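Local coordinates for protein racemase (Pseudovibrio sp. JE062, PDB 3MKC) that belongs to the mandelate racemase/muconate lactonizing enzyme family of the enolase superfamily, joining an enolase-like N-terminal domain to a C-terminal domain of the TIM-barrel type, at residues E264-R269 / R290-E296; T268-E273 / R299-M303; V309-N315 / N334-Y340. All blocks are in the same frame, centred on the assembly; numbering follows the deposited sequence.

In the fold
From the N-terminal side, the chain first reaches 264-269, which follows strand 261-262 and runs into helix 268-277. Interaction 1 closes the loop from there to 290-296, enclosing most of that helix and strand 283-284. Interaction 2 starts from the same place and shares T268 and R269, but it closes later, at 299-303, so the two loops overlap in a staggered way rather than nest. Together they zip helix 268-277 to helix 293-306 from their N-terminal ends. Interaction 3 comes afterwards, in series: 309-315 and 334-340 close around helix 319-331, joining strand 310-311 to strand 339-340. T301 of helix 293-306 packs on V311 and N334, linking interaction 3 to the helix pair.

Interaction 1 of 3, residues E264-R269 / R290-E296; sequences EMSTTR and RCGGLTE
R269 and E296 meet where two successive beta-alpha units of the TIM-barrel-type domain lie side by side: the chain leaving strand 261-262 packs on the one that leads into helix 293-306. This is the tight end. E296 OE2 takes two donors from one residue, R269 N at 2.7 Å from above the carboxylate plane, and R269 NH1 at 3.0 Å on its syn lone pair. R269 turns its edge to the acid, with OE2 close to the guanidinium plane, and the carboxylate stands at 89° to that plane. The bend of E296 at chi2 (71°) turns the carboxylate toward the first turn of helix 268-277, and its OE1 also makes a salt bridge with R299. Just before this, T268 N bonds to C291 O at 3.0 Å, and the chains come so close that the CA atoms of T267 and C291 lie 3.8 Å apart. Toward M265 the contact opens out. The selenomethionine side chain is exposed, and R290 reaches across to the main chain instead, while its NH1 forms a salt bridge with D49 in the N-terminal part of the chain. A water fills in here, donating to E264 O and S266 O and accepting only weakly from R290 NE. The last bond on this side is almost straight: R290 NH2 to M265 O, 2.8 Å with an N-H...O angle of 176°, the oxygen lying in the guanidinium plane.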
loop_
_atom_site.group_PDB
_atom_site.type_symbol
_atom_site.label_atom_id
_atom_site.label_comp_id
_atom_site.label_asym_id
_atom_site.label_seq_id
_atom_site.Cartn_x
_atom_site.Cartn_y
_atom_site.Cartn_z
ATOM N N GLU A 264 -8.624 -0.013 -4.044
ATOM C CA GLU A 264 -7.633 0.909 -3.501
ATOM C C GLU A 264 -8.009 1.445 -2.120
ATOM O O GLU A 264 -7.164 1.518 -1.237
ATOM C CB GLU A 264 -7.435 2.103 -4.447
ATOM C CG GLU A 264 -6.793 3.309 -3.752
ATOM C CD GLU A 264 -6.501 4.465 -4.684
ATOM O OE1 GLU A 264 -7.414 4.897 -5.416
ATOM O OE2 GLU A 264 -5.348 4.949 -4.673
HETATM N N MSE A 265 -9.274 1.822 -1.936
HETATM C CA MSE A 265 -9.707 2.399 -0.660
HETATM C C MSE A 265 -10.432 1.449 0.285
HETATM O O MSE A 265 -10.900 1.854 1.355
HETATM C CB MSE A 265 -10.608 3.611 -0.922
HETATM C CG MSE A 265 -9.987 4.676 -1.826
HETATM SE SE MSE A 265 -11.076 6.252 -1.982
HETATM C CE MSE A 265 -12.152 5.749 -3.474
ATOM N N SER A 266 -10.521 0.186 -0.108
ATOM C CA SER A 266 -11.223 -0.828 0.683
ATOM C C SER A 266 -10.500 -1.259 1.957
ATOM O O SER A 266 -9.341 -0.907 2.180
ATOM C CB SER A 266 -11.430 -2.069 -0.171
ATOM O OG SER A 266 -10.172 -2.680 -0.414
ATOM N N THR A 267 -11.209 -2.019 2.793
ATOM C CA THR A 267 -10.630 -2.580 4.017
ATOM C C THR A 267 -11.210 -3.980 4.224
ATOM O O THR A 267 -12.380 -4.232 3.920
ATOM C CB THR A 267 -10.912 -1.723 5.281
ATOM O OG1 THR A 267 -12.304 -1.794 5.617
ATOM C CG2 THR A 267 -10.490 -0.273 5.049
ATOM N N THR A 268 -10.357 -4.871 4.724
ATOM C CA THR A 268 -10.636 -6.274 5.015
ATOM C C THR A 268 -10.738 -7.169 3.798
ATOM O O THR A 268 -10.939 -6.711 2.673
ATOM C CB THR A 268 -11.919 -6.487 5.841
ATOM O OG1 THR A 268 -13.063 -6.325 4.995
ATOM C CG2 THR A 268 -11.979 -5.498 7.009
ATOM N N ARG A 269 -10.587 -8.461 4.050
ATOM C CA ARG A 269 -10.654 -9.460 2.999
ATOM C C ARG A 269 -12.100 -9.621 2.564
ATOM O O ARG A 269 -12.379 -10.203 1.522
ATOM C CB ARG A 269 -10.114 -10.793 3.521
ATOM C CG ARG A 269 -10.796 -11.289 4.787
ATOM C CD ARG A 269 -10.072 -12.513 5.334
ATOM N NE ARG A 269 -10.757 -13.131 6.469
ATOM C CZ ARG A 269 -10.853 -12.584 7.677
ATOM N NH1 ARG A 269 -10.306 -11.401 7.915
ATOM N NH2 ARG A 269 -11.499 -13.220 8.648
ATOM N N ARG A 290 -4.238 0.367 5.537
ATOM C CA ARG A 290 -5.675 0.603 5.546
ATOM C C ARG A 290 -6.503 -0.663 5.745
ATOM O O ARG A 290 -7.378 -0.719 6.611
ATOM C CB ARG A 290 -6.133 1.230 4.222
ATOM C CG ARG A 290 -5.688 2.661 3.952
ATOM C CD ARG A 290 -6.091 3.061 2.528
ATOM N NE ARG A 290 -7.543 3.102 2.340
ATOM C CZ ARG A 290 -8.310 4.139 2.668
ATOM N NH1 ARG A 290 -7.764 5.227 3.196
ATOM N NH2 ARG A 290 -9.624 4.088 2.472
ATOM N N CYS A 291 -6.210 -1.677 4.934
ATOM C CA CYS A 291 -7.000 -2.907 4.916
ATOM C C CYS A 291 -6.864 -3.968 5.982
ATOM O O CYS A 291 -7.637 -4.922 5.977
ATOM C CB CYS A 291 -6.830 -3.593 3.561
ATOM S SG CYS A 291 -5.306 -4.556 3.425
ATOM N N GLY A 292 -5.903 -3.824 6.890
ATOM C CA GLY A 292 -5.726 -4.836 7.916
ATOM C C GLY A 292 -4.274 -5.283 8.014
ATOM O O GLY A 292 -3.979 -6.297 8.630
ATOM N N GLY A 293 -3.372 -4.537 7.379
ATOM C CA GLY A 293 -1.951 -4.859 7.447
ATOM C C GLY A 293 -1.475 -6.037 6.618
ATOM O O GLY A 293 -2.196 -6.524 5.743
ATOM N N LEU A 294 -0.254 -6.493 6.898
ATOM C CA LEU A 294 0.332 -7.618 6.181
ATOM C C LEU A 294 -0.456 -8.907 6.422
ATOM O O LEU A 294 -0.589 -9.742 5.526
ATOM C CB LEU A 294 1.811 -7.797 6.590
ATOM C CG LEU A 294 2.744 -6.669 6.106
ATOM C CD1 LEU A 294 4.086 -6.716 6.825
ATOM C CD2 LEU A 294 2.962 -6.793 4.611
ATOM N N THR A 295 -1.002 -9.068 7.621
ATOM C CA THR A 295 -1.757 -10.280 7.907
ATOM C C THR A 295 -2.981 -10.387 7.004
ATOM O O THR A 295 -3.249 -11.441 6.431
ATOM C CB THR A 295 -2.204 -10.329 9.373
ATOM O OG1 THR A 295 -1.047 -10.328 10.219
ATOM C CG2 THR A 295 -3.007 -11.586 9.642
ATOM N N GLU A 296 -3.721 -9.297 6.865
ATOM C CA GLU A 296 -4.906 -9.344 6.019
ATOM C C GLU A 296 -4.486 -9.407 4.549
ATOM O O GLU A 296 -5.146 -10.049 3.732
ATOM C CB GLU A 296 -5.793 -8.122 6.267
ATOM C CG GLU A 296 -7.191 -8.255 5.645
ATOM C CD GLU A 296 -8.076 -9.278 6.356
ATOM O OE1 GLU A 296 -7.540 -10.232 6.950
ATOM O OE2 GLU A 296 -9.317 -9.128 6.302
HETATM O O HOH W 1 -7.067 0.022 1.119
#

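Interaction 2 of 3, residues T268-E273 / R299-M303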
loop_
_atom_site.group_PDB
_atom_site.type_symbol
_atom_site.label_atom_id
_atom_site.label_comp_id
_atom_site.label_asym_id
_atom_site.label_seq_id
_atom_site.Cartn_x
_atom_site.Cartn_y
_atom_site.Cartn_z
ATOM N N THR A 268 -10.357 -4.871 4.724
ATOM C CA THR A 268 -10.636 -6.274 5.015
ATOM C C THR A 268 -10.738 -7.169 3.798
ATOM O O THR A 268 -10.939 -6.711 2.673
ATOM C CB THR A 268 -11.919 -6.487 5.841
ATOM O OG1 THR A 268 -13.063 -6.325 4.995
ATOM C CG2 THR A 268 -11.979 -5.498 7.009
ATOM N N ARG A 269 -10.587 -8.461 4.050
ATOM C CA ARG A 269 -10.654 -9.460 2.999
ATOM C C ARG A 269 -12.100 -9.621 2.564
ATOM O O ARG A 269 -12.379 -10.203 1.522
ATOM C CB ARG A 269 -10.114 -10.793 3.521
ATOM C CG ARG A 269 -10.796 -11.289 4.787
ATOM C CD ARG A 269 -10.072 -12.513 5.334
ATOM N NE ARG A 269 -10.757 -13.131 6.469
ATOM C CZ ARG A 269 -10.853 -12.584 7.677
ATOM N NH1 ARG A 269 -10.306 -11.401 7.915
ATOM N NH2 ARG A 269 -11.499 -13.220 8.648
ATOM N N PHE A 270 -13.022 -9.104 3.369
ATOM C CA PHE A 270 -14.441 -9.223 3.037
ATOM C C PHE A 270 -14.800 -8.321 1.864
ATOM O O PHE A 270 -15.571 -8.706 0.977
ATOM C CB PHE A 270 -15.279 -8.882 4.268
ATOM C CG PHE A 270 -14.930 -9.722 5.466
ATOM C CD1 PHE A 270 -15.019 -11.106 5.401
ATOM C CD2 PHE A 270 -14.466 -9.138 6.637
ATOM C CE1 PHE A 270 -14.649 -11.902 6.481
ATOM C CE2 PHE A 270 -14.092 -9.922 7.722
ATOM C CZ PHE A 270 -14.181 -11.304 7.648
ATOM N N GLU A 271 -14.257 -7.109 1.865
ATOM C CA GLU A 271 -14.522 -6.197 0.764
ATOM C C GLU A 271 -13.733 -6.701 -0.430
ATOM O O GLU A 271 -14.219 -6.664 -1.552
ATOM C CB GLU A 271 -14.098 -4.759 1.108
ATOM C CG GLU A 271 -15.027 -4.115 2.126
ATOM C CD GLU A 271 -14.828 -2.623 2.282
ATOM O OE1 GLU A 271 -13.982 -2.035 1.569
ATOM O OE2 GLU A 271 -15.536 -2.033 3.127
ATOM N N ALA A 272 -12.518 -7.180 -0.183
ATOM C CA ALA A 272 -11.699 -7.692 -1.275
ATOM C C ALA A 272 -12.397 -8.846 -1.999
ATOM O O ALA A 272 -12.374 -8.920 -3.221
ATOM C CB ALA A 272 -10.336 -8.153 -0.753
ATOM N N GLU A 273 -13.013 -9.748 -1.242
ATOM C CA GLU A 273 -13.693 -10.878 -1.853
ATOM C C GLU A 273 -14.803 -10.392 -2.780
ATOM O O GLU A 273 -14.998 -10.949 -3.857
ATOM C CB GLU A 273 -14.275 -11.800 -0.774
ATOM C CG GLU A 273 -14.994 -13.029 -1.319
ATOM C CD GLU A 273 -16.424 -12.732 -1.744
ATOM O OE1 GLU A 273 -17.133 -12.034 -0.988
ATOM O OE2 GLU A 273 -16.845 -13.205 -2.826
ATOM N N ARG A 299 -4.000 -12.994 3.602
ATOM C CA ARG A 299 -5.241 -13.726 3.351
ATOM C C ARG A 299 -5.842 -13.288 2.031
ATOM O O ARG A 299 -6.324 -14.106 1.247
ATOM C CB ARG A 299 -6.249 -13.502 4.479
ATOM C CG ARG A 299 -5.941 -14.339 5.710
ATOM C CD ARG A 299 -7.046 -14.255 6.736
ATOM N NE ARG A 299 -7.057 -12.978 7.441
ATOM C CZ ARG A 299 -6.694 -12.828 8.715
ATOM N NH1 ARG A 299 -6.288 -13.872 9.420
ATOM N NH2 ARG A 299 -6.762 -11.637 9.293
ATOM N N ILE A 300 -5.801 -11.984 1.792
ATOM C CA ILE A 300 -6.335 -11.415 0.570
ATOM C C ILE A 300 -5.602 -11.936 -0.661
ATOM O O ILE A 300 -6.220 -12.264 -1.672
ATOM C CB ILE A 300 -6.221 -9.888 0.604
ATOM C CG1 ILE A 300 -7.180 -9.338 1.660
ATOM C CG2 ILE A 300 -6.483 -9.303 -0.780
ATOM C CD1 ILE A 300 -7.036 -7.843 1.898
ATOM N N THR A 301 -4.279 -12.024 -0.577
ATOM C CA THR A 301 -3.511 -12.476 -1.722
ATOM C C THR A 301 -3.668 -13.961 -2.036
ATOM O O THR A 301 -3.723 -14.349 -3.200
ATOM C CB THR A 301 -2.017 -12.143 -1.542
ATOM O OG1 THR A 301 -1.878 -10.735 -1.312
ATOM C CG2 THR A 301 -1.235 -12.509 -2.801
ATOM N N GLU A 302 -3.739 -14.795 -1.005
ATOM C CA GLU A 302 -3.880 -16.226 -1.235
ATOM C C GLU A 302 -5.241 -16.482 -1.856
ATOM O O GLU A 302 -5.380 -17.359 -2.698
ATOM C CB GLU A 302 -3.698 -17.013 0.070
ATOM C CG GLU A 302 -2.285 -16.848 0.651
ATOM C CD GLU A 302 -1.946 -17.827 1.775
ATOM O OE1 GLU A 302 -2.860 -18.297 2.486
ATOM O OE2 GLU A 302 -0.744 -18.109 1.957
HETATM N N MSE A 303 -6.235 -15.695 -1.450
HETATM C CA MSE A 303 -7.584 -15.824 -2.008
HETATM C C MSE A 303 -7.538 -15.352 -3.459
HETATM O O MSE A 303 -8.137 -15.954 -4.357
HETATM C CB MSE A 303 -8.576 -14.959 -1.216
HETATM C CG MSE A 303 -9.956 -14.779 -1.894
HETATM SE SE MSE A 303 -11.287 -13.801 -0.897
HETATM C CE MSE A 303 -10.331 -12.197 -0.689
#
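The guanidinium of R269 has R299 on one face and F270 on the other. R299 CZ sits 3.9 Å above the R269 plane, offset toward its rim, with the two guanidinium planes 50° apart; on the opposite face F270 CZ also lies near the rim, while R269 CG lies over the centre of the F270 ring. E296 sits between the two charges, and W87 adds a cation-pi contact to R299. Behind this polar end the two helices run nearly parallel, their short axes 9.8 Å apart and crossing at -27°, with apolar groups between them. I300 CG1 rests 3.7 Å from R269 CA, and I300 CG2 meets A272 CB at 4.0 Å. M303 comes across E273 at about a right angle, M303 SE 3.6 Å from E273 CB. The bend at chi3 of M303 (58°) swings M303 CE back against A272 CB and to 3.6 Å from R269 O. The chemistry is therefore divided: the helices hold together here by van der Waals packing, while the close arginines are probably tolerated because they share the carboxylate of E296.

Interaction 3 of 3, residues V309-N315 / N334-Y340; sequences VQVMPHN and NAPYFEY
N334 reads the main chain on either side of Q310 with its side-chain amide: N334 ND2 gives a hydrogen bond to V309 O at 2.9 Å, and N334 OD1 accepts from V311 N at 2.9 Å in the carbonyl plane, on a lone pair. What brings the amide there is a first torsion that sets CG between the backbone N and the carbonyl carbon (chi1 73°); two bonds then fix its rotation, and T305 takes ND2 as well. Beside it, Q310 lies against A335 CB through its own CB and crosses P336 at about a right angle, while its OE1 goes to Y235. M312 is stretched out beyond CG, which carries M312 CE to 3.8 Å from A335 CB, against Y337 CB and at the edge of the tyrosine ring, with M312 CG close to the carbonyl oxygen of Y337. At the far end E339 has CG anti to the backbone N (chi1 179°) and stays extended through chi2; E339 OE1 receives N315 N at 2.8 Å, well above the carboxylate plane, and OE2 is taken by T143. H314 runs alongside E339, pointing the same way. N315 answers E339 a second time, N315 ND2 to E339 O at 3.1 Å, but its own buried carbonyl oxygen has no partner in the model. Two waters link the backbones: one donates to V311 O and accepts from A335 N, the other donates to both P313 O and E339 O. The contact joins the two strands of a beta-alpha-beta unit around helix 319-331, whose Y328 packs on V311 and P313. Strand 310-311 pairs in parallel with strand 283-284, strand 339-340 with strand 137-143, and helix 293-306 covers V309 and V311 through A304.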
loop_
_atom_site.group_PDB
_atom_site.type_symbol
_atom_site.label_atom_id
_atom_site.label_comp_id
_atom_site.label_asym_id
_atom_site.label_seq_id
_atom_site.Cartn_x
_atom_site.Cartn_y
_atom_site.Cartn_z
ATOM N N VAL A 309 -6.374 -13.521 -9.578
ATOM C CA VAL A 309 -6.364 -12.080 -9.385
ATOM C C VAL A 309 -5.024 -11.653 -8.795
ATOM O O VAL A 309 -4.566 -12.221 -7.808
ATOM C CB VAL A 309 -7.501 -11.663 -8.432
ATOM C CG1 VAL A 309 -7.379 -10.196 -8.051
ATOM C CG2 VAL A 309 -8.846 -11.925 -9.106
ATOM N N GLN A 310 -4.404 -10.651 -9.407
ATOM C CA GLN A 310 -3.125 -10.143 -8.925
ATOM C C GLN A 310 -3.349 -9.152 -7.804
ATOM O O GLN A 310 -4.411 -8.539 -7.714
ATOM C CB GLN A 310 -2.380 -9.410 -10.048
ATOM C CG GLN A 310 -2.115 -10.241 -11.276
ATOM C CD GLN A 310 -1.134 -9.559 -12.219
ATOM O OE1 GLN A 310 -1.090 -8.329 -12.301
ATOM N NE2 GLN A 310 -0.357 -10.353 -12.940
ATOM N N VAL A 311 -2.343 -8.994 -6.951
ATOM C CA VAL A 311 -2.434 -8.023 -5.877
ATOM C C VAL A 311 -1.184 -7.158 -5.894
ATOM O O VAL A 311 -0.067 -7.666 -5.896
ATOM C CB VAL A 311 -2.545 -8.677 -4.495
ATOM C CG1 VAL A 311 -2.640 -7.593 -3.416
ATOM C CG2 VAL A 311 -3.775 -9.579 -4.442
HETATM N N MSE A 312 -1.395 -5.851 -5.946
HETATM C CA MSE A 312 -0.314 -4.869 -5.918
HETATM C C MSE A 312 -0.861 -3.864 -4.924
HETATM O O MSE A 312 -1.569 -2.930 -5.298
HETATM C CB MSE A 312 -0.120 -4.214 -7.285
HETATM C CG MSE A 312 0.487 -5.140 -8.334
HETATM SE SE MSE A 312 1.027 -4.213 -9.921
HETATM C CE MSE A 312 1.483 -5.740 -10.947
ATOM N N PRO A 313 -0.556 -4.058 -3.635
ATOM C CA PRO A 313 -1.050 -3.155 -2.597
ATOM C C PRO A 313 -0.728 -1.689 -2.811
ATOM O O PRO A 313 0.403 -1.333 -3.151
ATOM C CB PRO A 313 -0.411 -3.706 -1.324
ATOM C CG PRO A 313 -0.218 -5.159 -1.632
ATOM C CD PRO A 313 0.295 -5.107 -3.045
ATOM N N HIS A 314 -1.733 -0.844 -2.615
ATOM C CA HIS A 314 -1.542 0.591 -2.757
ATOM C C HIS A 314 -0.478 0.971 -1.737
ATOM O O HIS A 314 -0.503 0.503 -0.595
ATOM C CB HIS A 314 -2.841 1.326 -2.452
ATOM C CG HIS A 314 -2.696 2.814 -2.392
ATOM N ND1 HIS A 314 -2.406 3.581 -3.499
ATOM C CD2 HIS A 314 -2.811 3.678 -1.357
ATOM C CE1 HIS A 314 -2.352 4.854 -3.149
ATOM N NE2 HIS A 314 -2.593 4.939 -1.854
ATOM N N ASN A 315 0.465 1.812 -2.152
ATOM C CA ASN A 315 1.537 2.231 -1.268
ATOM C C ASN A 315 1.934 3.678 -1.527
ATOM O O ASN A 315 2.609 3.983 -2.512
ATOM C CB ASN A 315 2.745 1.304 -1.440
ATOM C CG ASN A 315 3.983 1.814 -0.721
ATOM O OD1 ASN A 315 3.887 2.617 0.203
ATOM N ND2 ASN A 315 5.152 1.335 -1.137
ATOM N N ASN A 334 2.002 -11.915 -5.498
ATOM C CA ASN A 334 1.694 -12.885 -6.538
ATOM C C ASN A 334 1.736 -12.249 -7.922
ATOM O O ASN A 334 1.318 -12.865 -8.904
ATOM C CB ASN A 334 0.315 -13.516 -6.299
ATOM C CG ASN A 334 -0.835 -12.565 -6.601
ATOM O OD1 ASN A 334 -0.632 -11.386 -6.871
ATOM N ND2 ASN A 334 -2.057 -13.083 -6.544
ATOM N N ALA A 335 2.255 -11.024 -7.994
ATOM C CA ALA A 335 2.332 -10.298 -9.259
ATOM C C ALA A 335 3.758 -9.896 -9.625
ATOM O O ALA A 335 4.649 -9.912 -8.782
ATOM C CB ALA A 335 1.443 -9.061 -9.197
ATOM N N PRO A 336 3.988 -9.522 -10.897
ATOM C CA PRO A 336 5.323 -9.118 -11.361
ATOM C C PRO A 336 5.854 -7.850 -10.705
ATOM O O PRO A 336 7.067 -7.661 -10.597
ATOM C CB PRO A 336 5.130 -8.906 -12.866
ATOM C CG PRO A 336 3.919 -9.715 -13.201
ATOM C CD PRO A 336 3.026 -9.502 -12.012
ATOM N N TYR A 337 4.948 -6.972 -10.292
ATOM C CA TYR A 337 5.335 -5.712 -9.673
ATOM C C TYR A 337 4.478 -5.422 -8.445
ATOM O O TYR A 337 3.534 -6.156 -8.143
ATOM C CB TYR A 337 5.150 -4.557 -10.662
ATOM C CG TYR A 337 5.715 -4.809 -12.044
ATOM C CD1 TYR A 337 7.089 -4.905 -12.248
ATOM C CD2 TYR A 337 4.871 -4.930 -13.150
ATOM C CE1 TYR A 337 7.613 -5.112 -13.518
ATOM C CE2 TYR A 337 5.384 -5.138 -14.429
ATOM C CZ TYR A 337 6.757 -5.226 -14.604
ATOM O OH TYR A 337 7.279 -5.423 -15.860
ATOM N N PHE A 338 4.835 -4.344 -7.747
ATOM C CA PHE A 338 4.115 -3.867 -6.570
ATOM C C PHE A 338 4.382 -2.362 -6.508
ATOM O O PHE A 338 5.430 -1.902 -6.974
ATOM C CB PHE A 338 4.593 -4.584 -5.302
ATOM C CG PHE A 338 6.010 -4.275 -4.908
ATOM C CD1 PHE A 338 6.274 -3.503 -3.782
ATOM C CD2 PHE A 338 7.075 -4.767 -5.649
ATOM C CE1 PHE A 338 7.583 -3.223 -3.398
ATOM C CE2 PHE A 338 8.394 -4.492 -5.273
ATOM C CZ PHE A 338 8.644 -3.719 -4.146
ATOM N N GLU A 339 3.444 -1.588 -5.965
ATOM C CA GLU A 339 3.637 -0.142 -5.928
ATOM C C GLU A 339 4.685 0.303 -4.932
ATOM O O GLU A 339 4.701 -0.137 -3.782
ATOM C CB GLU A 339 2.329 0.602 -5.642
ATOM C CG GLU A 339 2.516 2.120 -5.567
ATOM C CD GLU A 339 1.210 2.893 -5.535
ATOM O OE1 GLU A 339 0.266 2.447 -4.852
ATOM O OE2 GLU A 339 1.133 3.960 -6.181
ATOM N N TYR A 340 5.555 1.192 -5.394
ATOM C CA TYR A 340 6.616 1.720 -4.565
ATOM C C TYR A 340 6.860 3.177 -4.939
ATOM O O TYR A 340 6.814 3.544 -6.111
ATOM C CB TYR A 340 7.893 0.920 -4.790
ATOM C CG TYR A 340 8.941 1.117 -3.722
ATOM C CD1 TYR A 340 8.935 0.345 -2.562
ATOM C CD2 TYR A 340 9.948 2.068 -3.877
ATOM C CE1 TYR A 340 9.910 0.511 -1.582
ATOM C CE2 TYR A 340 10.929 2.245 -2.904
ATOM C CZ TYR A 340 10.903 1.464 -1.762
ATOM O OH TYR A 340 11.864 1.635 -0.802
HETATM O O HOH W 2 0.023 -13.277 -11.782
HETATM O O HOH W 3 2.380 -8.979 -5.956
HETATM O O HOH W 4 2.846 -2.248 -3.059
#